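Local coordinates for protein exopolygalacturonase (Yersinia enterocolitica, PDB 2UVF) that hydrolyses pectin-derived polygalacturonate as a family 28 glycoside hydrolase with exo-activity, probably releasing short galacturonate products such as digalacturonic acid, at residues R330-L344 and F354-N368. Residues are numbered along the deposited sequence; the frame is centred on the assembly and turned at random.
With ADA (alpha-D-galactopyranuronic acid), chain C; ADA (alpha-D-galactopyranuronic acid), chain B; SO4 (sulfate ion), chain D.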
loop_
_atom_site.group_PDB
_atom_site.type_symbol
_atom_site.label_atom_id
_atom_site.label_comp_id
_atom_site.label_asym_id
_atom_site.label_seq_id
_atom_site.Cartn_x
_atom_site.Cartn_y
_atom_site.Cartn_z
ATOM N N ARG A 330 0.207 -19.047 8.421
ATOM C CA ARG A 330 1.500 -18.313 8.441
ATOM C C ARG A 330 1.280 -16.927 9.033
ATOM O O ARG A 330 0.293 -16.278 8.707
ATOM C CB ARG A 330 2.063 -18.170 7.031
ATOM C CG ARG A 330 2.231 -19.468 6.298
ATOM C CD ARG A 330 2.780 -19.252 4.911
ATOM N NE ARG A 330 1.739 -19.061 3.905
ATOM C CZ ARG A 330 1.836 -18.220 2.875
ATOM N NH1 ARG A 330 2.916 -17.443 2.733
ATOM N NH2 ARG A 330 0.847 -18.134 2.005
ATOM N N SER A 331 2.180 -16.487 9.908
ATOM C CA SER A 331 2.113 -15.148 10.498
ATOM C C SER A 331 2.456 -14.023 9.505
ATOM O O SER A 331 3.527 -14.019 8.892
ATOM C CB SER A 331 3.061 -15.040 11.701
ATOM O OG SER A 331 2.488 -15.551 12.911
ATOM N N SER A 332 1.534 -13.076 9.357
ATOM C CA SER A 332 1.805 -11.816 8.666
ATOM C C SER A 332 2.805 -10.990 9.460
ATOM O O SER A 332 3.095 -11.291 10.632
ATOM C CB SER A 332 0.517 -11.018 8.479
ATOM O OG SER A 332 -0.261 -11.625 7.484
ATOM N N LEU A 333 3.341 -9.953 8.841
ATOM C CA LEU A 333 4.342 -9.149 9.523
ATOM C C LEU A 333 3.731 -8.207 10.571
ATOM O O LEU A 333 4.250 -8.068 11.675
ATOM C CB LEU A 333 5.196 -8.384 8.500
ATOM C CG LEU A 333 6.473 -7.779 9.087
ATOM C CD1 LEU A 333 7.731 -8.329 8.401
ATOM C CD2 LEU A 333 6.398 -6.258 9.067
ATOM N N MET A 334 2.622 -7.567 10.223
ATOM C CA MET A 334 2.022 -6.561 11.085
ATOM C C MET A 334 0.525 -6.582 10.880
ATOM O O MET A 334 0.062 -6.598 9.756
ATOM C CB MET A 334 2.572 -5.169 10.772
ATOM C CG MET A 334 2.224 -4.140 11.817
ATOM S SD MET A 334 2.788 -2.473 11.459
ATOM C CE MET A 334 4.571 -2.648 11.583
ATOM N N THR A 335 -0.231 -6.609 11.970
ATOM C CA THR A 335 -1.683 -6.573 11.876
ATOM C C THR A 335 -2.236 -5.629 12.916
ATOM O O THR A 335 -2.219 -5.930 14.093
ATOM C CB THR A 335 -2.318 -7.978 12.039
ATOM O OG1 THR A 335 -1.784 -8.853 11.036
ATOM C CG2 THR A 335 -3.840 -7.904 11.901
ATOM N N LEU A 336 -2.732 -4.485 12.463
ATOM C CA LEU A 336 -3.263 -3.483 13.362
ATOM C C LEU A 336 -4.727 -3.399 13.083
ATOM O O LEU A 336 -5.126 -3.100 11.963
ATOM C CB LEU A 336 -2.601 -2.119 13.135
ATOM C CG LEU A 336 -1.081 -2.109 12.980
ATOM C CD1 LEU A 336 -0.694 -0.721 12.494
ATOM C CD2 LEU A 336 -0.336 -2.508 14.265
ATOM N N ARG A 337 -5.522 -3.663 14.117
ATOM C CA ARG A 337 -6.970 -3.771 13.978
ATOM C C ARG A 337 -7.703 -2.871 14.989
ATOM O O ARG A 337 -7.328 -2.802 16.169
ATOM C CB ARG A 337 -7.403 -5.227 14.132
ATOM C CG ARG A 337 -8.860 -5.458 13.768
ATOM C CD ARG A 337 -9.257 -6.910 13.872
ATOM N NE ARG A 337 -9.253 -7.400 15.248
ATOM C CZ ARG A 337 -9.819 -8.544 15.632
ATOM N NH1 ARG A 337 -10.452 -9.304 14.753
ATOM N NH2 ARG A 337 -9.778 -8.915 16.900
ATOM N N GLY A 338 -8.734 -2.185 14.510
ATOM C CA GLY A 338 -9.525 -1.273 15.335
ATOM C C GLY A 338 -8.864 0.021 15.759
ATOM O O GLY A 338 -9.389 0.707 16.629
ATOM N N VAL A 339 -7.732 0.378 15.138
ATOM C CA VAL A 339 -6.955 1.542 15.567
ATOM C C VAL A 339 -7.479 2.865 15.004
ATOM O O VAL A 339 -7.778 2.992 13.808
ATOM C CB VAL A 339 -5.418 1.373 15.315
ATOM C CG1 VAL A 339 -4.633 2.500 15.963
ATOM C CG2 VAL A 339 -4.925 0.043 15.860
ATOM N N GLU A 340 -7.611 3.840 15.904
ATOM C CA GLU A 340 -7.977 5.196 15.546
ATOM C C GLU A 340 -6.712 6.043 15.613
ATOM O O GLU A 340 -6.175 6.240 16.709
ATOM C CB GLU A 340 -9.025 5.732 16.526
ATOM C CG GLU A 340 -9.528 7.121 16.197
ATOM C CD GLU A 340 -10.541 7.107 15.077
ATOM O OE1 GLU A 340 -11.114 6.018 14.820
ATOM O OE2 GLU A 340 -10.765 8.177 14.455
ATOM N N ASN A 341 -6.240 6.507 14.441
ATOM C CA ASN A 341 -4.947 7.231 14.254
ATOM C C ASN A 341 -3.681 6.366 14.241
ATOM O O ASN A 341 -3.102 6.103 15.285
ATOM C CB ASN A 341 -4.746 8.394 15.247
ATOM C CG ASN A 341 -5.950 9.317 15.353
ATOM O OD1 ASN A 341 -6.257 9.818 16.431
ATOM N ND2 ASN A 341 -6.621 9.548 14.255
ATOM N N VAL A 342 -3.229 5.951 13.059
ATOM C CA VAL A 342 -1.959 5.207 12.928
ATOM C C VAL A 342 -0.915 6.008 12.138
ATOM O O VAL A 342 -1.256 6.756 11.223
ATOM C CB VAL A 342 -2.152 3.848 12.249
ATOM C CG1 VAL A 342 -0.851 3.048 12.268
ATOM C CG2 VAL A 342 -3.243 3.070 12.932
ATOM N N TYR A 343 0.355 5.876 12.510
ATOM C CA TYR A 343 1.434 6.493 11.748
ATOM C C TYR A 343 2.607 5.541 11.646
ATOM O O TYR A 343 3.314 5.300 12.635
ATOM C CB TYR A 343 1.876 7.841 12.349
ATOM C CG TYR A 343 2.985 8.592 11.569
ATOM C CD1 TYR A 343 2.713 9.236 10.360
ATOM C CD2 TYR A 343 4.279 8.706 12.086
ATOM C CE1 TYR A 343 3.719 9.942 9.657
ATOM C CE2 TYR A 343 5.286 9.406 11.396
ATOM C CZ TYR A 343 4.999 10.022 10.186
ATOM O OH TYR A 343 5.994 10.717 9.496
ATOM N N LEU A 344 2.816 5.045 10.424
ATOM C CA LEU A 344 3.964 4.189 10.067
ATOM C C LEU A 344 4.961 5.023 9.270
ATOM O O LEU A 344 4.559 5.763 8.382
ATOM C CB LEU A 344 3.463 2.974 9.261
ATOM C CG LEU A 344 2.197 2.305 9.847
ATOM C CD1 LEU A 344 1.596 1.264 8.872
ATOM C CD2 LEU A 344 2.444 1.691 11.255
ATOM N N PHE A 354 3.749 -14.411 5.812
ATOM C CA PHE A 354 2.497 -14.368 5.045
ATOM C C PHE A 354 2.418 -12.960 4.405
ATOM O O PHE A 354 3.199 -12.674 3.463
ATOM C CB PHE A 354 1.333 -14.740 5.967
ATOM C CG PHE A 354 -0.013 -14.931 5.283
ATOM C CD1 PHE A 354 -0.132 -15.538 4.052
ATOM C CD2 PHE A 354 -1.171 -14.509 5.923
ATOM C CE1 PHE A 354 -1.394 -15.724 3.450
ATOM C CE2 PHE A 354 -2.441 -14.685 5.323
ATOM C CZ PHE A 354 -2.547 -15.291 4.087
ATOM N N HIS A 355 1.573 -12.076 4.940
ATOM C CA HIS A 355 1.394 -10.715 4.410
ATOM C C HIS A 355 2.384 -9.760 5.063
ATOM O O HIS A 355 2.996 -10.092 6.072
ATOM C CB HIS A 355 -0.026 -10.153 4.677
ATOM C CG HIS A 355 -1.160 -10.964 4.112
ATOM N ND1 HIS A 355 -1.131 -11.545 2.861
ATOM C CD2 HIS A 355 -2.391 -11.222 4.609
ATOM C CE1 HIS A 355 -2.278 -12.152 2.625
ATOM N NE2 HIS A 355 -3.065 -11.961 3.667
ATOM N N GLY A 356 2.506 -8.555 4.497
ATOM C CA GLY A 356 3.370 -7.495 5.042
ATOM C C GLY A 356 2.622 -6.737 6.117
ATOM O O GLY A 356 2.393 -7.263 7.216
ATOM N N ILE A 357 2.192 -5.519 5.785
ATOM C CA ILE A 357 1.450 -4.661 6.724
ATOM C C ILE A 357 -0.073 -4.715 6.522
ATOM O O ILE A 357 -0.573 -4.453 5.430
ATOM C CB ILE A 357 2.000 -3.204 6.695
ATOM C CG1 ILE A 357 3.438 -3.199 7.222
ATOM C CG2 ILE A 357 1.107 -2.244 7.531
ATOM C CD1 ILE A 357 4.210 -1.989 6.930
ATOM N N MET A 358 -0.795 -5.069 7.587
ATOM C CA MET A 358 -2.255 -5.175 7.553
ATOM C C MET A 358 -2.906 -4.140 8.455
ATOM O O MET A 358 -2.496 -3.974 9.606
ATOM C CB MET A 358 -2.731 -6.561 8.010
ATOM C CG MET A 358 -2.290 -7.730 7.142
ATOM S SD MET A 358 -2.780 -9.289 7.912
ATOM C CE MET A 358 -4.572 -9.210 7.706
ATOM N N ASN A 359 -3.901 -3.441 7.906
ATOM C CA ASN A 359 -4.739 -2.510 8.642
ATOM C C ASN A 359 -6.146 -3.009 8.505
ATOM O O ASN A 359 -6.667 -3.119 7.393
ATOM C CB ASN A 359 -4.664 -1.106 8.048
ATOM C CG ASN A 359 -3.310 -0.507 8.176
ATOM O OD1 ASN A 359 -3.026 0.188 9.147
ATOM N ND2 ASN A 359 -2.434 -0.808 7.213
ATOM N N LEU A 360 -6.741 -3.357 9.639
ATOM C CA LEU A 360 -8.087 -3.908 9.653
ATOM C C LEU A 360 -8.976 -2.997 10.497
ATOM O O LEU A 360 -8.707 -2.775 11.678
ATOM C CB LEU A 360 -8.079 -5.358 10.175
ATOM C CG LEU A 360 -7.342 -6.450 9.362
ATOM C CD1 LEU A 360 -7.495 -7.771 10.044
ATOM C CD2 LEU A 360 -7.779 -6.557 7.878
ATOM N N GLU A 361 -10.018 -2.450 9.875
ATOM C CA GLU A 361 -10.951 -1.607 10.586
ATOM C C GLU A 361 -10.292 -0.407 11.295
ATOM O O GLU A 361 -10.708 -0.027 12.354
ATOM C CB GLU A 361 -11.845 -2.445 11.540
ATOM C CG GLU A 361 -13.040 -3.100 10.880
ATOM C CD GLU A 361 -13.893 -3.968 11.793
ATOM O OE1 GLU A 361 -14.912 -3.524 12.348
ATOM O OE2 GLU A 361 -13.568 -5.144 11.960
ATOM N N ASN A 362 -9.326 0.215 10.618
ATOM C CA ASN A 362 -8.675 1.412 11.127
ATOM C C ASN A 362 -9.266 2.691 10.539
ATOM O O ASN A 362 -9.877 2.681 9.457
ATOM C CB ASN A 362 -7.177 1.370 10.839
ATOM C CG ASN A 362 -6.487 0.251 11.540
ATOM O OD1 ASN A 362 -7.074 -0.406 12.399
ATOM N ND2 ASN A 362 -5.235 0.019 11.197
ATOM N N HIS A 363 -9.101 3.786 11.284
ATOM C CA HIS A 363 -9.343 5.105 10.762
ATOM C C HIS A 363 -8.051 5.876 10.866
ATOM O O HIS A 363 -7.267 5.643 11.795
ATOM C CB HIS A 363 -10.418 5.852 11.565
ATOM C CG HIS A 363 -11.803 5.324 11.378
ATOM N ND1 HIS A 363 -12.862 5.757 12.143
ATOM C CD2 HIS A 363 -12.296 4.375 10.549
ATOM C CE1 HIS A 363 -13.957 5.120 11.766
ATOM N NE2 HIS A 363 -13.640 4.271 10.806
ATOM N N ASN A 364 -7.855 6.805 9.929
ATOM C CA ASN A 364 -6.749 7.772 9.955
ATOM C C ASN A 364 -5.374 7.122 10.017
ATOM O O ASN A 364 -4.648 7.286 10.990
ATOM C CB ASN A 364 -6.939 8.765 11.112
ATOM C CG ASN A 364 -8.356 9.284 11.198
ATOM O OD1 ASN A 364 -9.049 9.424 10.172
ATOM N ND2 ASN A 364 -8.821 9.538 12.429
ATOM N N VAL A 365 -5.059 6.332 8.994
ATOM C CA VAL A 365 -3.774 5.632 8.884
ATOM C C VAL A 365 -2.888 6.409 7.927
ATOM O O VAL A 365 -3.359 6.873 6.899
ATOM C CB VAL A 365 -3.923 4.198 8.324
ATOM C CG1 VAL A 365 -2.548 3.542 8.151
ATOM C CG2 VAL A 365 -4.876 3.336 9.209
ATOM N N VAL A 366 -1.612 6.540 8.279
ATOM C CA VAL A 366 -0.614 7.157 7.395
ATOM C C VAL A 366 0.604 6.251 7.269
ATOM O O VAL A 366 1.161 5.804 8.285
ATOM C CB VAL A 366 -0.210 8.602 7.879
ATOM C CG1 VAL A 366 0.992 9.175 7.046
ATOM C CG2 VAL A 366 -1.397 9.531 7.779
ATOM N N ALA A 367 1.005 5.958 6.027
ATOM C CA ALA A 367 2.296 5.304 5.778
ATOM C C ALA A 367 3.266 6.206 5.000
ATOM O O ALA A 367 3.087 6.472 3.819
ATOM C CB ALA A 367 2.113 3.933 5.096
ATOM N N ASN A 368 4.301 6.669 5.691
ATOM C CA ASN A 368 5.227 7.637 5.143
ATOM C C ASN A 368 6.648 7.055 5.018
ATOM O O ASN A 368 7.333 6.860 6.012
ATOM C CB ASN A 368 5.242 8.889 6.044
ATOM C CG ASN A 368 6.259 9.944 5.597
ATOM O OD1 ASN A 368 6.790 9.896 4.485
ATOM N ND2 ASN A 368 6.514 10.923 6.468
HETATM C C1 ADA C . -7.165 -11.358 -0.319
HETATM C C2 ADA C . -7.309 -9.858 0.013
HETATM C C3 ADA C . -6.172 -9.485 0.984
HETATM C C4 ADA C . -6.261 -10.354 2.276
HETATM C C5 ADA C . -6.191 -11.851 1.900
HETATM C C6 ADA C . -6.294 -12.905 3.036
HETATM O O2 ADA C . -7.289 -9.051 -1.181
HETATM O O3 ADA C . -6.192 -8.090 1.277
HETATM O O4 ADA C . -7.458 -10.080 3.012
HETATM O O5 ADA C . -7.192 -12.183 0.890
HETATM O O6B ADA C . -7.098 -13.845 2.849
HETATM O O6A ADA C . -5.573 -12.778 4.057
HETATM C C1 ADA B . -3.319 -11.991 -3.235
HETATM C C2 ADA B . -3.315 -11.942 -1.693
HETATM C C3 ADA B . -4.131 -13.161 -1.207
HETATM C C4 ADA B . -5.602 -12.828 -1.509
HETATM C C5 ADA B . -5.716 -12.724 -3.041
HETATM C C6 ADA B . -7.146 -12.319 -3.466
HETATM O O1 ADA B . -2.821 -13.249 -3.777
HETATM O O2 ADA B . -2.017 -11.893 -1.145
HETATM O O3 ADA B . -3.878 -13.516 0.175
HETATM O O4 ADA B . -5.882 -11.511 -0.971
HETATM O O5 ADA B . -4.713 -11.782 -3.620
HETATM O O6B ADA B . -7.431 -11.094 -3.482
HETATM O O6A ADA B . -7.948 -13.235 -3.781
HETATM S S SO4 D . -11.288 -12.410 17.077
HETATM O O1 SO4 D . -9.994 -12.580 17.742
HETATM O O2 SO4 D . -11.141 -12.178 15.630
HETATM O O3 SO4 D . -12.095 -13.624 17.270
HETATM O O4 SO4 D . -11.950 -11.270 17.723
#
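Phe354 swings its ring out opposite the backbone N (chi1 -172°), and Arg330, bent at chi3 (-90°), folds its guanidinium back to meet it. CD1 of Phe354 sits over the guanidinium centre of Arg330, 3.4 Å from Arg330 NH2, with the two planes steeply inclined. Asn379 OD1 takes NH2, while NE and NH1 bond to backbone carbonyls, so the guanidinium cannot readily turn. Next along, Ser332 OG accepts the backbone N-H of His355 at 3.2 Å and also lies against the sulfur of Met358, as does Thr335 OG1, which is hydrogen-bonded to Ser243 OG. CE2 of Phe354 lies over one face of the His355 imidazole, offset toward its rim; His355 ND1 is hydrogen-bonded to the backbone O of Asn379, and NE2 gives a nearly straight bond, 2.7 Å and 174°, to carboxylate O6A of the chain C galacturonate.

Beyond this end, strands 334-337 and 357-360 run parallel, then 342-344 and 365-368 do the same past a corner: two successive coils of the right-handed parallel beta-helix. Just before the corner, Asn362 OD1 accepts Val339 N at 2.9 Å from above the plane of the Asn362 amide carbonyl, and ND2 bonds weakly to Leu336 O and Asn359 OD1. Leu344 CD1 reaches Ile357 CG2 at 3.8 Å between the coils, and Asn368 ND2 donates to Tyr343 OH at 3.1 Å. With ND1 and NE2 both engaged, His355 is held at a fixed rotation, presenting an N-H to the sugar's carboxylate, consistent with selection for an acidic sugar.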